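Local coordinates for protein peptide chain release factor subunit 1 (Aeropyrum pernix, PDB 3AGK) that probably directs the termination of translation in response to the stop codons UAA, UAG and UGA, as an archaeal member of the eRF1 family, at residues A[160-165]-A[321-326]; A[286-291]-A[363-368]; A[290-293]-A[298-301]; A[309-314]-A[336-341]. All coordinates share one frame; numbering follows the deposited sequence.

Contact 1: A[160-165]-A[321-326]; sequences GARLEV and IHESRE
Arg162, at the start of strand 162-170, and Glu323, just past the end of strand 316-322, reach for each other from opposite directions and meet in a salt bridge. The tight part is a single pair: Arg162 NH2 lies 2.8 Å from Glu323 OE2, with an N-H...O angle of 164°. OE2 accepts on its syn lone pair and sits in the guanidinium plane; the two flat groups are only 23° from coplanar. The second nitrogen holds loosely: Arg162 NH1 makes only weak bonds, 3.5 Å to Glu323 OE1 and 3.4 Å to Glu323 OE2. Arg162 is exposed, and both partners also rest on Pro346. Glu323 has a second hold: its OE1 accepts the backbone N-H of Glu347. It is also the second residue of the type I turn from His322 to Arg325, closed by Arg325 N on His322 O. Its CG stands between the backbone N and carbonyl carbon (chi1 72°), and from there the chain runs extended toward the arginine. The link joins the sequence regions of eRF1 domains 2 and 3. One strong bond and two weak ones, at the surface, suggest a polar tie whose strength would probably depend on solvent and salt.

Contact 2: A[286-291]-A[363-368]; sequences MEEFKL and AGILRF
Glu288 and Phe289 both carry CG anti to their backbone N (chi1 177° and 170°), and these torsions send two neighbouring side chains of helix 277-294 against strand 362-366, Glu288 to Ile365 and the Phe289 ring to Ala363. On the strand, Ile365 has CG1 anti to its own carbonyl carbon, and its CD1 methyl ends up against the helix, 3.8 Å from Phe289 N and 4.1 Å from Phe289 CB. The same methyl lies against the extended chain of Glu288, touching it from CB to the carboxylate, with CD1 3.8 Å from Glu288 CD. The other branch, Ile365 CG2, meets the far end, 3.7 Å from Glu288 OE2. Two residues earlier in the strand, the Ala363 methyl comes to one end of the phenylalanine ring: Ala363 CB is 3.5 Å from Phe289 CE1 and 3.6 Å from Phe289 CZ. Helix and strand run at 77° to each other, with axes 9.0 Å apart, and the closest backbone approach is Phe289 to Ile365. Beyond the pair, the Phe289 ring meets Phe359 edge-to-face and also packs on Leu320 and Ile300. Glu288 OE2 is paired with Lys317 of the adjoining strand in a salt bridge. The contact itself has no hydrogen bond: it is an apolar helix-on-sheet interface, and at its margin the glutamate lends its aliphatic chain to the hydrophobic cover while its charge is answered by the lysine.

Contact 3: A[290-293]-A[298-301]; sequences KLHL and GMIV
Met299 lays its CB over one face of the His292 ring, 3.3 Å above the plane and offset toward the rim. This is a CH-pi contact, with CB 3.8 Å from the ring centroid and 28° off the normal. The approach is nearest at the nitrogen, Met299 CB to His292 ND1 at 3.4 Å, and Met299 CG follows on at His292 CE1. The methionine then bends at chi2 (63°), and its sulfur end leads away from the helix, so the ring is met by the first part of the chain. The histidine and Ile300 instead run antiparallel alongside one another: Ile300 CG2 comes to 3.6 Å from His292 CB and stands oblique to the ring. Ile300 places CG1 between its backbone N and carbonyl carbon (chi1 62°), which carries CD1 to the next residue of the helix, Leu293. Those two side chains are set roughly perpendicular, and Leu293 CD2 to Ile300 CD1, at 3.2 Å, is closer than two methyl carbons normally come. No hydrogen bond spans the segments. The contact packs the last turn of helix 277-294 against the first residue of edge strand 300-302 and the one before it. Leu293 also touches Trp354 and Phe359 of helix 352-359, while His292 reaches Ile365 on the adjacent strand 362-366, to which Met299 and Val301 are joined by backbone hydrogen bonds.

Contact 4: A[309-314]-A[336-341]; sequences AALEMG and KSSGAQ
Helix 304-312 ends in a Schellman motif, with Gly314, at positive phi (54°), as its C-prime residue: Gly314 N bonds Leu311 O, Ala315 N bonds Ala310 O, and the CA of Gly314 comes within 4.6 Å of the CA of Ser338 in the loop 336-341. From the helix end, Leu311 carries the side-chain part of the contact. Its CG lies 3.6 Å from Ser338 OG, and its CD1 reaches past the serine, 3.8 Å from Ser338 CB and 3.9 Å from Ala340 CB. Ser338 therefore fits against both the side chain and the backbone of Leu311, with its CB 3.3 Å from Leu311 O. The serine hydroxyl has its hydrogen-bond partner on its own side, the carbonyl of Lys334 in the last turn of helix 328-335; chi1 of -54° turns OG to that carbonyl while it still lies against Leu311. Across the segments the contact is van der Waals, without a hydrogen bond. Close by, Gly314 CA rests 3.6 Å from Ser338 O, so the helix end and the loop meet partly through backbone atoms. Inward, Leu311 and Ala340 share Val316 at the start of strand 316-322, and Gln341, which begins strand 341-345, pairs with that strand through Lys317 and Leu319. The contact thus sets the end of helix 304-312 beside the loop that leads from helix 328-335 into the edge strand of the sheet.

In the fold
Contact 2 is the buried one; contacts 1 and 3 lie at the surface, and contact 4 is partly buried. Contacts 2 and 3 share helix 277-294 and sit on neighbouring strands, 362-366 and 300-302, their centres 5 Å apart; backbone hydrogen bonds, such as Leu366 N to Met299 O at 2.8 Å, join them. Both are mainly apolar; contact 2 includes the Glu288 chain, contact 3 a histidine face. Contact 4 joins a helix end to a loop and is tied to contact 2 by Arg367, whose NH1 and NH2 probably bond Gly314 O and Gly339 O. Contact 1, at the end of strand 316-322 in the same sheet, lies 18 Å or more from the others by centres and links two family regions by charge.

Contact 1: A[160-165]-A[321-326]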
loop_
_atom_site.group_PDB
_atom_site.type_symbol
_atom_site.label_atom_id
_atom_site.label_comp_id
_atom_site.label_asym_id
_atom_site.label_seq_id
_atom_site.Cartn_x
_atom_site.Cartn_y
_atom_site.Cartn_z
ATOM N N GLY A 160 -1.292 5.096 -5.842
ATOM C CA GLY A 160 -1.629 6.481 -5.554
ATOM C C GLY A 160 -0.342 7.283 -5.554
ATOM O O GLY A 160 0.420 7.244 -6.517
ATOM N N ALA A 161 -0.077 7.986 -4.462
ATOM C CA ALA A 161 1.151 8.764 -4.336
ATOM C C ALA A 161 2.324 8.022 -3.646
ATOM O O ALA A 161 3.389 8.596 -3.442
ATOM C CB ALA A 161 0.859 10.115 -3.626
ATOM N N ARG A 162 2.136 6.754 -3.297
ATOM C CA ARG A 162 3.196 5.975 -2.635
ATOM C C ARG A 162 4.059 5.189 -3.616
ATOM O O ARG A 162 3.576 4.267 -4.272
ATOM C CB ARG A 162 2.597 4.995 -1.624
ATOM C CG ARG A 162 1.587 5.643 -0.697
ATOM C CD ARG A 162 1.130 4.684 0.380
ATOM N NE ARG A 162 0.261 5.332 1.361
ATOM C CZ ARG A 162 0.657 6.292 2.192
ATOM N NH1 ARG A 162 1.908 6.736 2.154
ATOM N NH2 ARG A 162 -0.203 6.816 3.055
ATOM N N LEU A 163 5.336 5.556 -3.696
ATOM C CA LEU A 163 6.300 4.877 -4.556
ATOM C C LEU A 163 7.384 4.216 -3.716
ATOM O O LEU A 163 8.000 4.863 -2.868
ATOM C CB LEU A 163 6.958 5.874 -5.489
ATOM C CG LEU A 163 7.986 5.354 -6.477
ATOM C CD1 LEU A 163 7.347 4.399 -7.501
ATOM C CD2 LEU A 163 8.576 6.565 -7.166
ATOM N N GLU A 164 7.622 2.932 -3.966
ATOM C CA GLU A 164 8.578 2.166 -3.183
ATOM C C GLU A 164 9.417 1.218 -4.040
ATOM O O GLU A 164 8.980 0.732 -5.107
ATOM C CB GLU A 164 7.856 1.374 -2.090
ATOM C CG GLU A 164 6.874 0.336 -2.627
ATOM C CD GLU A 164 6.206 -0.475 -1.518
ATOM O OE1 GLU A 164 6.751 -0.525 -0.395
ATOM O OE2 GLU A 164 5.139 -1.072 -1.770
ATOM N N VAL A 165 10.636 0.979 -3.564
ATOM C CA VAL A 165 11.533 0.006 -4.158
ATOM C C VAL A 165 11.173 -1.355 -3.578
ATOM O O VAL A 165 11.106 -1.497 -2.365
ATOM C CB VAL A 165 12.994 0.333 -3.811
ATOM C CG1 VAL A 165 13.899 -0.859 -4.131
ATOM C CG2 VAL A 165 13.457 1.565 -4.559
ATOM N N ILE A 321 -0.420 19.179 2.335
ATOM C CA ILE A 321 -0.477 18.717 3.720
ATOM C C ILE A 321 0.271 17.414 3.911
ATOM O O ILE A 321 -0.089 16.394 3.318
ATOM C CB ILE A 321 -1.924 18.496 4.191
ATOM C CG1 ILE A 321 -2.832 19.622 3.693
ATOM C CG2 ILE A 321 -1.979 18.365 5.722
ATOM C CD1 ILE A 321 -4.296 19.366 3.959
ATOM N N HIS A 322 1.306 17.449 4.745
ATOM C CA HIS A 322 2.057 16.241 5.091
ATOM C C HIS A 322 1.164 15.239 5.837
ATOM O O HIS A 322 0.467 15.593 6.785
ATOM C CB HIS A 322 3.296 16.601 5.931
ATOM C CG HIS A 322 4.319 15.506 6.011
ATOM N ND1 HIS A 322 4.187 14.421 6.852
ATOM C CD2 HIS A 322 5.505 15.347 5.373
ATOM C CE1 HIS A 322 5.240 13.632 6.715
ATOM N NE2 HIS A 322 6.054 14.175 5.823
ATOM N N GLU A 323 1.199 13.984 5.412
ATOM C CA GLU A 323 0.299 12.968 5.947
ATOM C C GLU A 323 0.476 12.664 7.446
ATOM O O GLU A 323 -0.410 12.088 8.077
ATOM C CB GLU A 323 0.449 11.672 5.152
ATOM C CG GLU A 323 1.750 10.952 5.429
ATOM C CD GLU A 323 1.830 9.623 4.705
ATOM O OE1 GLU A 323 2.958 9.142 4.454
ATOM O OE2 GLU A 323 0.762 9.064 4.375
ATOM N N SER A 324 1.610 13.035 8.025
ATOM C CA SER A 324 1.814 12.768 9.452
ATOM C C SER A 324 1.152 13.803 10.376
ATOM O O SER A 324 1.209 13.677 11.600
ATOM C CB SER A 324 3.304 12.610 9.786
ATOM O OG SER A 324 3.975 13.860 9.781
ATOM N N ARG A 325 0.520 14.816 9.799
ATOM C CA ARG A 325 -0.215 15.788 10.601
ATOM C C ARG A 325 -1.504 15.209 11.170
ATOM O O ARG A 325 -2.354 14.701 10.441
ATOM C CB ARG A 325 -0.518 17.053 9.796
ATOM C CG ARG A 325 0.656 17.999 9.724
ATOM C CD ARG A 325 0.302 19.247 8.974
ATOM N NE ARG A 325 0.832 20.435 9.634
ATOM C CZ ARG A 325 0.213 21.077 10.612
ATOM N NH1 ARG A 325 -0.953 20.640 11.045
ATOM N NH2 ARG A 325 0.755 22.153 11.152
ATOM N N GLU A 326 -1.644 15.300 12.485
ATOM C CA GLU A 326 -2.824 14.774 13.142
ATOM C C GLU A 326 -4.072 15.536 12.714
ATOM O O GLU A 326 -5.125 14.940 12.508
ATOM C CB GLU A 326 -2.624 14.789 14.653
ATOM C CG GLU A 326 -1.358 14.044 15.058
ATOM C CD GLU A 326 -1.167 13.959 16.554
ATOM O OE1 GLU A 326 -0.193 13.306 16.994
ATOM O OE2 GLU A 326 -1.987 14.547 17.288
#

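Contact 2: A[286-291]-A[363-368]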
loop_
_atom_site.group_PDB
_atom_site.type_symbol
_atom_site.label_atom_id
_atom_site.label_comp_id
_atom_site.label_asym_id
_atom_site.label_seq_id
_atom_site.Cartn_x
_atom_site.Cartn_y
_atom_site.Cartn_z
ATOM N N MET A 286 4.773 19.953 -5.187
ATOM C CA MET A 286 5.976 20.212 -4.385
ATOM C C MET A 286 6.998 21.092 -5.106
ATOM O O MET A 286 7.561 22.018 -4.526
ATOM C CB MET A 286 6.641 18.904 -3.984
ATOM C CG MET A 286 6.403 18.525 -2.554
ATOM S SD MET A 286 7.111 19.660 -1.339
ATOM C CE MET A 286 6.033 19.221 0.003
ATOM N N GLU A 287 7.240 20.789 -6.375
ATOM C CA GLU A 287 8.155 21.587 -7.182
ATOM C C GLU A 287 7.652 23.008 -7.428
ATOM O O GLU A 287 8.418 23.966 -7.322
ATOM C CB GLU A 287 8.459 20.885 -8.504
ATOM C CG GLU A 287 9.239 19.596 -8.329
ATOM C CD GLU A 287 9.444 18.861 -9.642
ATOM O OE1 GLU A 287 10.052 17.765 -9.621
ATOM O OE2 GLU A 287 8.993 19.380 -10.692
ATOM N N GLU A 288 6.375 23.152 -7.763
ATOM C CA GLU A 288 5.807 24.484 -7.926
ATOM C C GLU A 288 5.973 25.302 -6.634
ATOM O O GLU A 288 6.390 26.457 -6.667
ATOM C CB GLU A 288 4.332 24.406 -8.316
ATOM C CG GLU A 288 3.652 25.759 -8.440
ATOM C CD GLU A 288 2.193 25.654 -8.870
ATOM O OE1 GLU A 288 1.674 24.523 -8.976
ATOM O OE2 GLU A 288 1.562 26.707 -9.095
ATOM N N PHE A 289 5.653 24.681 -5.503
ATOM C CA PHE A 289 5.809 25.309 -4.202
ATOM C C PHE A 289 7.256 25.785 -4.019
ATOM O O PHE A 289 7.495 26.911 -3.592
ATOM C CB PHE A 289 5.365 24.333 -3.091
ATOM C CG PHE A 289 5.695 24.790 -1.685
ATOM C CD1 PHE A 289 5.045 25.870 -1.113
ATOM C CD2 PHE A 289 6.646 24.117 -0.930
ATOM C CE1 PHE A 289 5.343 26.287 0.178
ATOM C CE2 PHE A 289 6.946 24.518 0.359
ATOM C CZ PHE A 289 6.288 25.606 0.921
ATOM N N LYS A 290 8.222 24.939 -4.363
ATOM C CA LYS A 290 9.620 25.280 -4.120
ATOM C C LYS A 290 10.125 26.378 -5.056
ATOM O O LYS A 290 10.905 27.232 -4.650
ATOM C CB LYS A 290 10.507 24.041 -4.200
ATOM C CG LYS A 290 11.672 24.087 -3.228
ATOM C CD LYS A 290 12.534 25.341 -3.441
ATOM C CE LYS A 290 13.170 25.835 -2.153
ATOM N NZ LYS A 290 13.758 27.196 -2.319
ATOM N N LEU A 291 9.660 26.353 -6.298
ATOM C CA LEU A 291 9.963 27.388 -7.282
ATOM C C LEU A 291 9.519 28.785 -6.809
ATOM O O LEU A 291 10.242 29.770 -6.965
ATOM C CB LEU A 291 9.280 27.038 -8.609
ATOM C CG LEU A 291 9.935 27.437 -9.932
ATOM C CD1 LEU A 291 11.431 27.184 -9.883
ATOM C CD2 LEU A 291 9.299 26.680 -11.098
ATOM N N ALA A 363 1.483 23.942 3.939
ATOM C CA ALA A 363 1.709 25.146 3.151
ATOM C C ALA A 363 0.723 25.222 2.000
ATOM O O ALA A 363 0.133 24.210 1.623
ATOM C CB ALA A 363 3.146 25.210 2.637
ATOM N N GLY A 364 0.531 26.427 1.461
ATOM C CA GLY A 364 -0.375 26.614 0.348
ATOM C C GLY A 364 0.293 27.311 -0.816
ATOM O O GLY A 364 1.171 28.150 -0.633
ATOM N N ILE A 365 -0.100 26.938 -2.022
ATOM C CA ILE A 365 0.212 27.755 -3.178
ATOM C C ILE A 365 -1.006 28.666 -3.436
ATOM O O ILE A 365 -2.138 28.196 -3.521
ATOM C CB ILE A 365 0.511 26.907 -4.410
ATOM C CG1 ILE A 365 1.676 25.948 -4.131
ATOM C CG2 ILE A 365 0.786 27.817 -5.638
ATOM C CD1 ILE A 365 1.834 24.847 -5.192
ATOM N N LEU A 366 -0.762 29.968 -3.528
ATOM C CA LEU A 366 -1.831 30.947 -3.708
ATOM C C LEU A 366 -2.214 31.146 -5.177
ATOM O O LEU A 366 -1.398 30.969 -6.074
ATOM C CB LEU A 366 -1.413 32.286 -3.104
ATOM C CG LEU A 366 -1.103 32.289 -1.605
ATOM C CD1 LEU A 366 -0.759 33.691 -1.135
ATOM C CD2 LEU A 366 -2.269 31.731 -0.797
ATOM N N ARG A 367 -3.463 31.508 -5.427
ATOM C CA ARG A 367 -3.838 31.915 -6.776
ATOM C C ARG A 367 -3.647 33.421 -6.920
ATOM O O ARG A 367 -3.568 33.949 -8.031
ATOM C CB ARG A 367 -5.265 31.491 -7.113
ATOM C CG ARG A 367 -6.250 31.772 -6.021
ATOM C CD ARG A 367 -7.646 31.456 -6.479
ATOM N NE ARG A 367 -7.890 30.034 -6.684
ATOM C CZ ARG A 367 -8.721 29.313 -5.939
ATOM N NH1 ARG A 367 -9.388 29.884 -4.935
ATOM N NH2 ARG A 367 -8.902 28.028 -6.207
ATOM N N PHE A 368 -3.582 34.102 -5.782
ATOM C CA PHE A 368 -3.066 35.463 -5.725
ATOM C C PHE A 368 -2.571 35.771 -4.326
ATOM O O PHE A 368 -1.452 36.247 -4.169
ATOM C CB PHE A 368 -4.085 36.520 -6.211
ATOM C CG PHE A 368 -5.515 36.041 -6.233
ATOM C CD1 PHE A 368 -6.188 35.869 -7.435
ATOM C CD2 PHE A 368 -6.182 35.764 -5.059
ATOM C CE1 PHE A 368 -7.503 35.420 -7.452
ATOM C CE2 PHE A 368 -7.490 35.315 -5.074
ATOM C CZ PHE A 368 -8.151 35.146 -6.265
#

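Contact 3: A[290-293]-A[298-301]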
loop_
_atom_site.group_PDB
_atom_site.type_symbol
_atom_site.label_atom_id
_atom_site.label_comp_id
_atom_site.label_asym_id
_atom_site.label_seq_id
_atom_site.Cartn_x
_atom_site.Cartn_y
_atom_site.Cartn_z
ATOM N N LYS A 290 8.222 24.939 -4.363
ATOM C CA LYS A 290 9.620 25.280 -4.120
ATOM C C LYS A 290 10.125 26.378 -5.056
ATOM O O LYS A 290 10.905 27.232 -4.650
ATOM C CB LYS A 290 10.507 24.041 -4.200
ATOM C CG LYS A 290 11.672 24.087 -3.228
ATOM C CD LYS A 290 12.534 25.341 -3.441
ATOM C CE LYS A 290 13.170 25.835 -2.153
ATOM N NZ LYS A 290 13.758 27.196 -2.319
ATOM N N LEU A 291 9.660 26.353 -6.298
ATOM C CA LEU A 291 9.963 27.388 -7.282
ATOM C C LEU A 291 9.519 28.785 -6.809
ATOM O O LEU A 291 10.242 29.770 -6.965
ATOM C CB LEU A 291 9.280 27.038 -8.609
ATOM C CG LEU A 291 9.935 27.437 -9.932
ATOM C CD1 LEU A 291 11.431 27.184 -9.883
ATOM C CD2 LEU A 291 9.299 26.680 -11.098
ATOM N N HIS A 292 8.327 28.866 -6.232
ATOM C CA HIS A 292 7.851 30.126 -5.673
ATOM C C HIS A 292 8.749 30.565 -4.517
ATOM O O HIS A 292 9.081 31.748 -4.398
ATOM C CB HIS A 292 6.395 30.018 -5.199
ATOM C CG HIS A 292 5.404 29.837 -6.308
ATOM N ND1 HIS A 292 5.163 30.805 -7.261
ATOM C CD2 HIS A 292 4.577 28.805 -6.604
ATOM C CE1 HIS A 292 4.242 30.373 -8.104
ATOM N NE2 HIS A 292 3.868 29.161 -7.726
ATOM N N LEU A 293 9.133 29.615 -3.665
ATOM C CA LEU A 293 10.038 29.905 -2.557
ATOM C C LEU A 293 11.349 30.459 -3.078
ATOM O O LEU A 293 11.813 31.515 -2.645
ATOM C CB LEU A 293 10.356 28.641 -1.772
ATOM C CG LEU A 293 9.493 28.238 -0.588
ATOM C CD1 LEU A 293 10.161 27.040 0.085
ATOM C CD2 LEU A 293 9.356 29.382 0.383
ATOM N N GLY A 298 6.151 35.302 -3.423
ATOM C CA GLY A 298 5.036 35.622 -2.546
ATOM C C GLY A 298 3.759 34.867 -2.880
ATOM O O GLY A 298 2.700 35.130 -2.308
ATOM N N MET A 299 3.853 33.920 -3.805
ATOM C CA MET A 299 2.680 33.169 -4.242
ATOM C C MET A 299 2.429 31.926 -3.375
ATOM O O MET A 299 1.854 30.939 -3.831
ATOM C CB MET A 299 2.839 32.768 -5.708
ATOM C CG MET A 299 1.567 32.884 -6.525
ATOM S SD MET A 299 0.957 34.579 -6.630
ATOM C CE MET A 299 -0.525 34.324 -7.595
ATOM N N ILE A 300 2.878 31.980 -2.128
ATOM C CA ILE A 300 2.679 30.882 -1.195
ATOM C C ILE A 300 2.353 31.405 0.198
ATOM O O ILE A 300 2.546 32.583 0.504
ATOM C CB ILE A 300 3.936 30.012 -1.064
ATOM C CG1 ILE A 300 5.084 30.860 -0.515
ATOM C CG2 ILE A 300 4.294 29.333 -2.397
ATOM C CD1 ILE A 300 6.402 30.177 -0.630
ATOM N N VAL A 301 1.865 30.511 1.044
ATOM C CA VAL A 301 1.488 30.877 2.397
ATOM C C VAL A 301 1.858 29.705 3.298
ATOM O O VAL A 301 1.818 28.553 2.873
ATOM C CB VAL A 301 -0.021 31.149 2.482
ATOM C CG1 VAL A 301 -0.806 29.918 2.008
ATOM C CG2 VAL A 301 -0.425 31.568 3.884
#

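Contact 4: A[309-314]-A[336-341]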
loop_
_atom_site.group_PDB
_atom_site.type_symbol
_atom_site.label_atom_id
_atom_site.label_comp_id
_atom_site.label_asym_id
_atom_site.label_seq_id
_atom_site.Cartn_x
_atom_site.Cartn_y
_atom_site.Cartn_z
ATOM N N ALA A 309 -6.211 32.226 7.208
ATOM C CA ALA A 309 -6.683 33.472 6.611
ATOM C C ALA A 309 -6.668 33.408 5.089
ATOM O O ALA A 309 -7.589 33.896 4.438
ATOM C CB ALA A 309 -5.856 34.655 7.108
ATOM N N ALA A 310 -5.632 32.801 4.516
ATOM C CA ALA A 310 -5.593 32.632 3.061
ATOM C C ALA A 310 -6.785 31.809 2.573
ATOM O O ALA A 310 -7.421 32.153 1.573
ATOM C CB ALA A 310 -4.285 31.999 2.615
ATOM N N LEU A 311 -7.079 30.725 3.288
ATOM C CA LEU A 311 -8.169 29.822 2.930
ATOM C C LEU A 311 -9.501 30.557 3.043
ATOM O O LEU A 311 -10.424 30.318 2.266
ATOM C CB LEU A 311 -8.181 28.620 3.878
ATOM C CG LEU A 311 -7.987 27.184 3.369
ATOM C CD1 LEU A 311 -7.369 27.059 1.958
ATOM C CD2 LEU A 311 -7.161 26.404 4.390
ATOM N N GLU A 312 -9.576 31.447 4.028
ATOM C CA GLU A 312 -10.797 32.161 4.389
ATOM C C GLU A 312 -11.267 33.087 3.262
ATOM O O GLU A 312 -12.462 33.391 3.138
ATOM C CB GLU A 312 -10.541 32.987 5.656
ATOM C CG GLU A 312 -11.573 32.834 6.766
ATOM C CD GLU A 312 -11.332 31.617 7.646
ATOM O OE1 GLU A 312 -10.646 31.762 8.683
ATOM O OE2 GLU A 312 -11.835 30.523 7.306
ATOM N N MET A 313 -10.324 33.560 2.456
ATOM C CA MET A 313 -10.669 34.458 1.368
ATOM C C MET A 313 -10.509 33.772 0.015
ATOM O O MET A 313 -10.376 34.427 -1.024
ATOM C CB MET A 313 -9.860 35.760 1.448
ATOM C CG MET A 313 -8.367 35.612 1.238
ATOM S SD MET A 313 -7.529 37.055 1.912
ATOM C CE MET A 313 -6.002 37.026 0.989
ATOM N N GLY A 314 -10.543 32.443 0.036
ATOM C CA GLY A 314 -10.403 31.668 -1.188
ATOM C C GLY A 314 -9.164 31.997 -2.001
ATOM O O GLY A 314 -9.166 31.842 -3.219
ATOM N N LYS A 336 -11.918 21.857 1.353
ATOM C CA LYS A 336 -13.235 21.675 0.746
ATOM C C LYS A 336 -13.977 22.925 1.142
ATOM O O LYS A 336 -14.016 23.267 2.317
ATOM C CB LYS A 336 -13.951 20.458 1.327
ATOM C CG LYS A 336 -13.850 19.191 0.483
ATOM C CD LYS A 336 -12.425 18.668 0.410
ATOM C CE LYS A 336 -12.372 17.332 -0.310
ATOM N NZ LYS A 336 -10.975 16.842 -0.451
ATOM N N SER A 337 -14.551 23.624 0.176
ATOM C CA SER A 337 -14.878 25.017 0.407
ATOM C C SER A 337 -13.548 25.694 0.701
ATOM O O SER A 337 -12.598 25.037 1.120
ATOM C CB SER A 337 -15.826 25.185 1.587
ATOM O OG SER A 337 -15.939 26.555 1.930
ATOM N N SER A 338 -13.489 27.006 0.501
ATOM C CA SER A 338 -12.222 27.712 0.337
ATOM C C SER A 338 -11.771 27.439 -1.080
ATOM O O SER A 338 -10.856 28.087 -1.577
ATOM C CB SER A 338 -11.138 27.227 1.308
ATOM O OG SER A 338 -11.549 27.271 2.660
ATOM N N GLY A 339 -12.417 26.456 -1.711
ATOM C CA GLY A 339 -12.123 26.050 -3.075
ATOM C C GLY A 339 -10.664 25.724 -3.367
ATOM O O GLY A 339 -10.161 26.070 -4.440
ATOM N N ALA A 340 -9.983 25.059 -2.431
ATOM C CA ALA A 340 -8.579 24.686 -2.639
ATOM C C ALA A 340 -8.404 23.198 -2.949
ATOM O O ALA A 340 -9.062 22.337 -2.363
ATOM C CB ALA A 340 -7.696 25.111 -1.432
ATOM N N GLN A 341 -7.522 22.893 -3.886
ATOM C CA GLN A 341 -7.183 21.500 -4.116
ATOM C C GLN A 341 -6.224 21.011 -3.041
ATOM O O GLN A 341 -5.273 21.699 -2.661
ATOM C CB GLN A 341 -6.591 21.286 -5.497
ATOM C CG GLN A 341 -6.369 19.811 -5.820
ATOM C CD GLN A 341 -7.585 18.940 -5.497
ATOM O OE1 GLN A 341 -7.923 18.715 -4.326
ATOM N NE2 GLN A 341 -8.244 18.440 -6.542
#